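Local coordinates for protein riboflavin kinase, putative (Trypanosoma brucei, PDB 3BNW) that probably phosphorylates riboflavin with ATP to give FMN, the single step of FMN biosynthesis from riboflavin by the ATP route, at residues N57-P70 / G113-M127. Sequence-based numbering, arbitrary orientation.
Sequences NLVVYGWGTVSQVP and GAVVKIIVLGEIRSM
A classic beta bulge, with L121 and G122 both facing Y61, interrupts the antiparallel pairing of strands 58-69 and 115-126 and illustrates how a ring can rest on a bare backbone. Y61 O takes a hydrogen bond from L121 N (2.9 Å) and a weak, longer one from G122 N, while Y61 N donates to G122 O. With CG set between the backbone N and carbonyl carbon (chi1 66°), the tyrosine ring folds back over its partner strand; one face lies on G122, whose N sits 3.8 Å above the ring plane. A methylene of I124, CG1, meets Y61 CD2 obliquely at 3.6 Å, and Y61 OH is hydrogen-bonded to Q11 OE1. These strands belong to the curled, barrel-like antiparallel sheet of the riboflavin kinase (flavokinase) fold, and helix 133-151 packs against Y61, W63 and I124 on one side of it. Beyond a second register shift, V59 N bonds almost straight to R125 O (2.8 Å, 173° at the hydrogen). V59 CG2 stands 3.7 Å above the centre of the R125 guanidinium plane, and R125 NE forms a salt bridge with D143 of that helix. On the other side of the sheet, V60 CB meets V120 CG1 at 3.6 Å, the two side chains crossing at about a right angle. Further along, one water hydrogen-bonds T65 OG1 and S67 OG and donates to V115 O, with 2.9 Å between the water oxygen and V115 O; S67 OG also bonds S76 OG.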
ATOM      1  N   ASN A  57      -8.101  10.213  -1.108  1.00 25.74           N
ATOM      2  CA  ASN A  57      -7.373  11.488  -1.163  1.00 24.73           C
ATOM      3  C   ASN A  57      -6.145  11.481  -0.254  1.00 24.28           C
ATOM      4  O   ASN A  57      -5.704  12.529   0.200  1.00 24.01           O
ATOM      5  CB  ASN A  57      -8.298  12.680  -0.838  1.00 24.45           C
ATOM      6  CG  ASN A  57      -7.780  14.010  -1.385  1.00 23.55           C
ATOM      7  OD1 ASN A  57      -7.836  15.031  -0.703  1.00 21.67           O
ATOM      8  ND2 ASN A  57      -7.285  14.002  -2.617  1.00 22.62           N
ATOM      9  N   LEU A  58      -5.582  10.296  -0.017  1.00 24.10           N
ATOM     10  CA  LEU A  58      -4.461  10.134   0.916  1.00 23.60           C
ATOM     11  C   LEU A  58      -3.327   9.291   0.365  1.00 22.72           C
ATOM     12  O   LEU A  58      -3.543   8.389  -0.446  1.00 22.45           O
ATOM     13  CB  LEU A  58      -4.933   9.453   2.203  1.00 23.71           C
ATOM     14  CG  LEU A  58      -6.046  10.107   3.003  1.00 24.25           C
ATOM     15  CD1 LEU A  58      -6.430   9.179   4.164  1.00 25.02           C
ATOM     16  CD2 LEU A  58      -5.633  11.492   3.501  1.00 23.55           C
ATOM     17  N   VAL A  59      -2.118   9.594   0.837  1.00 22.46           N
ATOM     18  CA  VAL A  59      -0.971   8.695   0.728  1.00 21.89           C
ATOM     19  C   VAL A  59      -0.798   8.023   2.088  1.00 22.26           C
ATOM     20  O   VAL A  59      -0.672   8.707   3.113  1.00 22.61           O
ATOM     21  CB  VAL A  59       0.336   9.434   0.389  1.00 21.73           C
ATOM     22  CG1 VAL A  59       1.497   8.442   0.322  1.00 19.86           C
ATOM     23  CG2 VAL A  59       0.197  10.208  -0.914  1.00 20.20           C
ATOM     24  N   VAL A  60      -0.806   6.692   2.096  1.00 22.14           N
ATOM     25  CA  VAL A  60      -0.747   5.919   3.339  1.00 21.73           C
ATOM     26  C   VAL A  60       0.485   5.029   3.347  1.00 21.48           C
ATOM     27  O   VAL A  60       1.168   4.912   2.341  1.00 20.82           O
ATOM     28  CB  VAL A  60      -2.018   5.049   3.544  1.00 21.45           C
ATOM     29  CG1 VAL A  60      -3.254   5.936   3.625  1.00 21.78           C
ATOM     30  CG2 VAL A  60      -2.156   4.002   2.444  1.00 19.52           C
ATOM     31  N   TYR A  61       0.749   4.405   4.493  1.00 21.39           N
ATOM     32  CA  TYR A  61       1.923   3.569   4.670  1.00 20.97           C
ATOM     33  C   TYR A  61       1.631   2.351   5.539  1.00 20.81           C
ATOM     34  O   TYR A  61       0.628   2.306   6.251  1.00 21.06           O
ATOM     35  CB  TYR A  61       3.058   4.397   5.280  1.00 21.10           C
ATOM     36  CG  TYR A  61       2.804   4.884   6.691  1.00 21.04           C
ATOM     37  CD1 TYR A  61       3.189   4.119   7.791  1.00 21.94           C
ATOM     38  CD2 TYR A  61       2.187   6.103   6.930  1.00 20.77           C
ATOM     39  CE1 TYR A  61       2.960   4.554   9.088  1.00 21.32           C
ATOM     40  CE2 TYR A  61       1.959   6.548   8.225  1.00 21.05           C
ATOM     41  CZ  TYR A  61       2.347   5.766   9.302  1.00 20.88           C
ATOM     42  OH  TYR A  61       2.125   6.195  10.595  1.00 20.79           O
ATOM     43  N   GLY A  62       2.521   1.365   5.481  1.00 20.63           N
ATOM     44  CA  GLY A  62       2.395   0.166   6.307  1.00 20.19           C
ATOM     45  C   GLY A  62       3.279  -0.963   5.825  1.00 19.88           C
ATOM     46  O   GLY A  62       4.297  -0.729   5.185  1.00 19.36           O
ATOM     47  N   TRP A  63       2.874  -2.194   6.130  1.00 20.10           N
ATOM     48  CA  TRP A  63       3.613  -3.391   5.731  1.00 20.04           C
ATOM     49  C   TRP A  63       2.858  -4.132   4.647  1.00 20.22           C
ATOM     50  O   TRP A  63       1.634  -4.191   4.679  1.00 20.65           O
ATOM     51  CB  TRP A  63       3.792  -4.330   6.920  1.00 19.99           C
ATOM     52  CG  TRP A  63       4.630  -3.771   8.006  1.00 19.42           C
ATOM     53  CD1 TRP A  63       4.196  -3.246   9.179  1.00 19.18           C
ATOM     54  CD2 TRP A  63       6.058  -3.688   8.027  1.00 19.06           C
ATOM     55  NE1 TRP A  63       5.263  -2.836   9.933  1.00 19.56           N
ATOM     56  CE2 TRP A  63       6.420  -3.093   9.249  1.00 18.68           C
ATOM     57  CE3 TRP A  63       7.067  -4.059   7.131  1.00 19.74           C
ATOM     58  CZ2 TRP A  63       7.750  -2.856   9.607  1.00 19.07           C
ATOM     59  CZ3 TRP A  63       8.392  -3.823   7.485  1.00 19.70           C
ATOM     60  CH2 TRP A  63       8.719  -3.227   8.716  1.00 19.25           C
ATOM     61  N   GLY A  64       3.586  -4.706   3.696  1.00 20.61           N
ATOM     62  CA  GLY A  64       2.969  -5.485   2.629  1.00 20.74           C
ATOM     63  C   GLY A  64       3.775  -6.702   2.239  1.00 20.82           C
ATOM     64  O   GLY A  64       4.957  -6.805   2.559  1.00 20.65           O
ATOM     65  N   THR A  65       3.127  -7.626   1.540  1.00 21.27           N
ATOM     66  CA  THR A  65       3.803  -8.809   1.008  1.00 22.25           C
ATOM     67  C   THR A  65       3.322  -9.077  -0.415  1.00 22.84           C
ATOM     68  O   THR A  65       2.240  -8.625  -0.809  1.00 23.38           O
ATOM     69  CB  THR A  65       3.542 -10.067   1.888  1.00 22.26           C
ATOM     70  OG1 THR A  65       2.155 -10.425   1.831  1.00 22.37           O
ATOM     71  CG2 THR A  65       3.935  -9.802   3.340  1.00 21.69           C
ATOM     72  N   VAL A  66       4.133  -9.807  -1.174  1.00 23.25           N
ATOM     73  CA  VAL A  66       3.800 -10.190  -2.543  1.00 23.93           C
ATOM     74  C   VAL A  66       3.931 -11.706  -2.671  1.00 24.42           C
ATOM     75  O   VAL A  66       4.902 -12.294  -2.200  1.00 23.87           O
ATOM     76  CB  VAL A  66       4.702  -9.455  -3.572  1.00 23.89           C
ATOM     77  CG1 VAL A  66       4.495 -10.002  -4.976  1.00 24.20           C
ATOM     78  CG2 VAL A  66       4.411  -7.974  -3.544  1.00 23.87           C
ATOM     79  N   SER A  67       2.931 -12.323  -3.297  1.00 25.66           N
ATOM     80  CA  SER A  67       2.797 -13.776  -3.332  1.00 26.81           C
ATOM     81  C   SER A  67       2.142 -14.227  -4.629  1.00 27.77           C
ATOM     82  O   SER A  67       1.490 -13.435  -5.314  1.00 27.45           O
ATOM     83  CB  SER A  67       1.945 -14.264  -2.154  1.00 27.01           C
ATOM     84  OG  SER A  67       2.596 -14.061  -0.909  1.00 27.63           O
ATOM     85  N   GLN A  68       2.322 -15.508  -4.947  1.00 29.30           N
ATOM     86  CA  GLN A  68       1.737 -16.126  -6.139  1.00 30.47           C
ATOM     87  C   GLN A  68       2.073 -15.345  -7.420  1.00 31.16           C
ATOM     88  O   GLN A  68       1.202 -15.045  -8.240  1.00 31.07           O
ATOM     89  CB  GLN A  68       0.221 -16.299  -5.956  1.00 30.47           C
ATOM     90  CG  GLN A  68      -0.141 -17.317  -4.877  1.00 30.63           C
ATOM     91  CD  GLN A  68      -1.639 -17.489  -4.698  1.00 30.99           C
ATOM     92  OE1 GLN A  68      -2.394 -16.512  -4.684  1.00 32.21           O
ATOM     93  NE2 GLN A  68      -2.078 -18.736  -4.547  1.00 30.59           N
ATOM     94  N   VAL A  69       3.354 -15.023  -7.576  1.00 32.15           N
ATOM     95  CA  VAL A  69       3.826 -14.295  -8.745  1.00 33.05           C
ATOM     96  C   VAL A  69       3.928 -15.278  -9.912  1.00 33.57           C
ATOM     97  O   VAL A  69       4.579 -16.312  -9.778  1.00 33.63           O
ATOM     98  CB  VAL A  69       5.199 -13.644  -8.493  1.00 32.84           C
ATOM     99  CG1 VAL A  69       5.669 -12.881  -9.729  1.00 32.56           C
ATOM    100  CG2 VAL A  69       5.132 -12.720  -7.282  1.00 33.00           C
ATOM    101  N   PRO A  70       3.264 -14.978 -11.046  1.00 34.30           N
ATOM    102  CA  PRO A  70       3.341 -15.850 -12.223  1.00 34.41           C
ATOM    103  C   PRO A  70       4.776 -16.264 -12.563  1.00 35.11           C
ATOM    104  O   PRO A  70       5.646 -15.407 -12.706  1.00 35.14           O
ATOM    105  CB  PRO A  70       2.745 -14.985 -13.338  1.00 34.54           C
ATOM    106  CG  PRO A  70       1.799 -14.069 -12.640  1.00 34.51           C
ATOM    107  CD  PRO A  70       2.385 -13.812 -11.280  1.00 34.36           C
ATOM    108  N   GLY A 113      -0.636  -9.695 -11.678  1.00 26.38           N
ATOM    109  CA  GLY A 113      -1.324 -10.970 -11.459  1.00 25.87           C
ATOM    110  C   GLY A 113      -0.910 -11.667 -10.173  1.00 25.10           C
ATOM    111  O   GLY A 113      -1.396 -12.756  -9.877  1.00 25.32           O
ATOM    112  N   ALA A 114      -0.005 -11.045  -9.419  1.00 24.22           N
ATOM    113  CA  ALA A 114       0.410 -11.553  -8.121  1.00 23.49           C
ATOM    114  C   ALA A 114      -0.547 -11.039  -7.065  1.00 23.10           C
ATOM    115  O   ALA A 114      -1.098  -9.945  -7.199  1.00 23.15           O
ATOM    116  CB  ALA A 114       1.824 -11.104  -7.801  1.00 23.37           C
ATOM    117  N   VAL A 115      -0.748 -11.826  -6.014  1.00 22.57           N
ATOM    118  CA  VAL A 115      -1.579 -11.390  -4.904  1.00 22.13           C
ATOM    119  C   VAL A 115      -0.738 -10.511  -3.982  1.00 21.87           C
ATOM    120  O   VAL A 115       0.347 -10.887  -3.551  1.00 21.49           O
ATOM    121  CB  VAL A 115      -2.180 -12.581  -4.117  1.00 22.19           C
ATOM    122  CG1 VAL A 115      -3.062 -12.075  -2.978  1.00 21.35           C
ATOM    123  CG2 VAL A 115      -2.981 -13.484  -5.047  1.00 21.20           C
ATOM    124  N   VAL A 116      -1.240  -9.321  -3.704  1.00 22.20           N
ATOM    125  CA  VAL A 116      -0.585  -8.433  -2.765  1.00 22.73           C
ATOM    126  C   VAL A 116      -1.455  -8.326  -1.522  1.00 22.76           C
ATOM    127  O   VAL A 116      -2.678  -8.215  -1.611  1.00 23.08           O
ATOM    128  CB  VAL A 116      -0.315  -7.029  -3.370  1.00 22.67           C
ATOM    129  CG1 VAL A 116      -1.602  -6.384  -3.847  1.00 23.02           C
ATOM    130  CG2 VAL A 116       0.371  -6.140  -2.349  1.00 23.18           C
ATOM    131  N   LYS A 117      -0.813  -8.385  -0.363  1.00 22.70           N
ATOM    132  CA  LYS A 117      -1.489  -8.222   0.902  1.00 22.91           C
ATOM    133  C   LYS A 117      -0.845  -7.041   1.593  1.00 22.68           C
ATOM    134  O   LYS A 117       0.376  -6.970   1.656  1.00 22.80           O
ATOM    135  CB  LYS A 117      -1.326  -9.489   1.748  1.00 23.16           C
ATOM    136  CG  LYS A 117      -1.902 -10.744   1.110  1.00 22.96           C
ATOM    137  CD  LYS A 117      -1.554 -11.988   1.914  1.00 23.09           C
ATOM    138  CE  LYS A 117      -1.713 -13.264   1.083  1.00 22.55           C
ATOM    139  NZ  LYS A 117      -1.292 -14.481   1.831  1.00 22.27           N
ATOM    140  N   ILE A 118      -1.650  -6.104   2.085  1.00 22.88           N
ATOM    141  CA  ILE A 118      -1.105  -4.953   2.808  1.00 23.30           C
ATOM    142  C   ILE A 118      -1.852  -4.694   4.112  1.00 23.52           C
ATOM    143  O   ILE A 118      -3.061  -4.908   4.199  1.00 23.70           O
ATOM    144  CB  ILE A 118      -1.071  -3.653   1.938  1.00 23.09           C
ATOM    145  CG1 ILE A 118      -2.462  -3.285   1.421  1.00 23.88           C
ATOM    146  CG2 ILE A 118      -0.111  -3.816   0.759  1.00 22.77           C
ATOM    147  CD1 ILE A 118      -2.559  -1.861   0.887  1.00 23.82           C
ATOM    148  N   ILE A 119      -1.103  -4.272   5.129  1.00 23.84           N
ATOM    149  CA  ILE A 119      -1.668  -3.706   6.349  1.00 24.27           C
ATOM    150  C   ILE A 119      -1.346  -2.202   6.336  1.00 24.22           C
ATOM    151  O   ILE A 119      -0.175  -1.819   6.329  1.00 24.05           O
ATOM    152  CB  ILE A 119      -1.093  -4.393   7.611  1.00 24.26           C
ATOM    153  CG1 ILE A 119      -1.520  -5.867   7.642  1.00 25.49           C
ATOM    154  CG2 ILE A 119      -1.567  -3.684   8.883  1.00 24.30           C
ATOM    155  CD1 ILE A 119      -1.061  -6.652   8.864  1.00 24.30           C
ATOM    156  N   VAL A 120      -2.383  -1.364   6.291  1.00 24.15           N
ATOM    157  CA  VAL A 120      -2.214   0.094   6.264  1.00 24.16           C
ATOM    158  C   VAL A 120      -2.275   0.632   7.685  1.00 23.76           C
ATOM    159  O   VAL A 120      -3.308   0.543   8.326  1.00 23.98           O
ATOM    160  CB  VAL A 120      -3.304   0.794   5.405  1.00 24.15           C
ATOM    161  CG1 VAL A 120      -3.245   2.293   5.590  1.00 24.22           C
ATOM    162  CG2 VAL A 120      -3.145   0.451   3.943  1.00 23.46           C
ATOM    163  N   LEU A 121      -1.170   1.196   8.164  1.00 23.57           N
ATOM    164  CA  LEU A 121      -1.042   1.582   9.567  1.00 23.25           C
ATOM    165  C   LEU A 121      -1.159   3.084   9.803  1.00 23.86           C
ATOM    166  O   LEU A 121      -1.376   3.509  10.936  1.00 24.13           O
ATOM    167  CB  LEU A 121       0.283   1.066  10.130  1.00 23.04           C
ATOM    168  CG  LEU A 121       0.378  -0.464  10.223  1.00 22.50           C
ATOM    169  CD1 LEU A 121       1.818  -0.914  10.405  1.00 21.52           C
ATOM    170  CD2 LEU A 121      -0.501  -0.987  11.344  1.00 21.78           C
ATOM    171  N   GLY A 122      -1.017   3.898   8.759  1.00 24.38           N
ATOM    172  CA  GLY A 122      -1.201   5.336   8.932  1.00 24.45           C
ATOM    173  C   GLY A 122      -1.150   6.152   7.658  1.00 24.77           C
ATOM    174  O   GLY A 122      -0.854   5.633   6.572  1.00 24.95           O
ATOM    175  N   GLU A 123      -1.396   7.449   7.820  1.00 24.27           N
ATOM    176  CA  GLU A 123      -1.456   8.389   6.707  1.00 24.00           C
ATOM    177  C   GLU A 123      -0.297   9.385   6.725  1.00 23.94           C
ATOM    178  O   GLU A 123       0.106   9.866   7.784  1.00 23.52           O
ATOM    179  CB  GLU A 123      -2.786   9.132   6.737  1.00 24.08           C
ATOM    180  CG  GLU A 123      -3.028   9.979   7.981  1.00 23.49           C
ATOM    181  CD  GLU A 123      -4.475  10.358   8.134  1.00 24.16           C
ATOM    182  OE1 GLU A 123      -5.245  10.116   7.184  1.00 23.95           O
ATOM    183  OE2 GLU A 123      -4.851  10.887   9.204  1.00 25.97           O
ATOM    184  N   ILE A 124       0.225   9.691   5.539  1.00 24.12           N
ATOM    185  CA  ILE A 124       1.359  10.605   5.393  1.00 24.28           C
ATOM    186  C   ILE A 124       0.867  12.024   5.103  1.00 24.56           C
ATOM    187  O   ILE A 124       1.241  12.979   5.788  1.00 25.08           O
ATOM    188  CB  ILE A 124       2.302  10.147   4.256  1.00 24.36           C
ATOM    189  CG1 ILE A 124       2.791   8.712   4.516  1.00 24.29           C
ATOM    190  CG2 ILE A 124       3.470  11.114   4.110  1.00 23.87           C
ATOM    191  CD1 ILE A 124       3.834   8.204   3.535  1.00 23.71           C
ATOM    192  N   ARG A 125       0.010  12.139   4.094  1.00 24.25           N
ATOM    193  CA  ARG A 125      -0.473  13.424   3.611  1.00 23.70           C
ATOM    194  C   ARG A 125      -1.619  13.168   2.638  1.00 24.05           C
ATOM    195  O   ARG A 125      -1.890  12.018   2.287  1.00 23.39           O
ATOM    196  CB  ARG A 125       0.651  14.139   2.869  1.00 23.90           C
ATOM    197  CG  ARG A 125       1.162  13.330   1.684  1.00 23.14           C
ATOM    198  CD  ARG A 125       2.469  13.811   1.155  1.00 22.95           C
ATOM    199  NE  ARG A 125       2.904  12.998   0.015  1.00 23.07           N
ATOM    200  CZ  ARG A 125       2.460  13.152  -1.235  1.00 22.80           C
ATOM    201  NH1 ARG A 125       1.529  14.052  -1.516  1.00 23.60           N
ATOM    202  NH2 ARG A 125       2.928  12.382  -2.210  1.00 21.47           N
ATOM    203  N   SER A 126      -2.266  14.240   2.185  1.00 24.65           N
ATOM    204  CA  SER A 126      -3.177  14.155   1.044  1.00 25.11           C
ATOM    205  C   SER A 126      -2.364  14.033  -0.240  1.00 25.70           C
ATOM    206  O   SER A 126      -1.198  14.417  -0.286  1.00 25.43           O
ATOM    207  CB  SER A 126      -4.087  15.378   0.956  1.00 24.98           C
ATOM    208  OG  SER A 126      -3.333  16.554   0.771  1.00 25.39           O
ATOM    209  N   MET A 127      -2.992  13.498  -1.280  1.00 26.50           N
ATOM    210  CA  MET A 127      -2.328  13.295  -2.561  1.00 27.07           C
ATOM    211  C   MET A 127      -1.851  14.605  -3.174  1.00 27.21           C
ATOM    212  O   MET A 127      -0.787  14.647  -3.792  1.00 27.32           O
ATOM    213  CB  MET A 127      -3.251  12.552  -3.528  1.00 27.13           C
ATOM    214  CG  MET A 127      -3.356  11.062  -3.211  1.00 27.72           C
ATOM    215  SD  MET A 127      -4.523  10.169  -4.249  1.00 27.85           S
ATOM    216  CE  MET A 127      -4.127  10.797  -5.872  1.00 30.18           C
TER
HETATM  217  O   HOH W   1       1.567 -13.683   2.419  1.00 62.18           O
HETATM  218  O   HOH W   2       1.005 -11.581  -0.827  1.00 65.87           O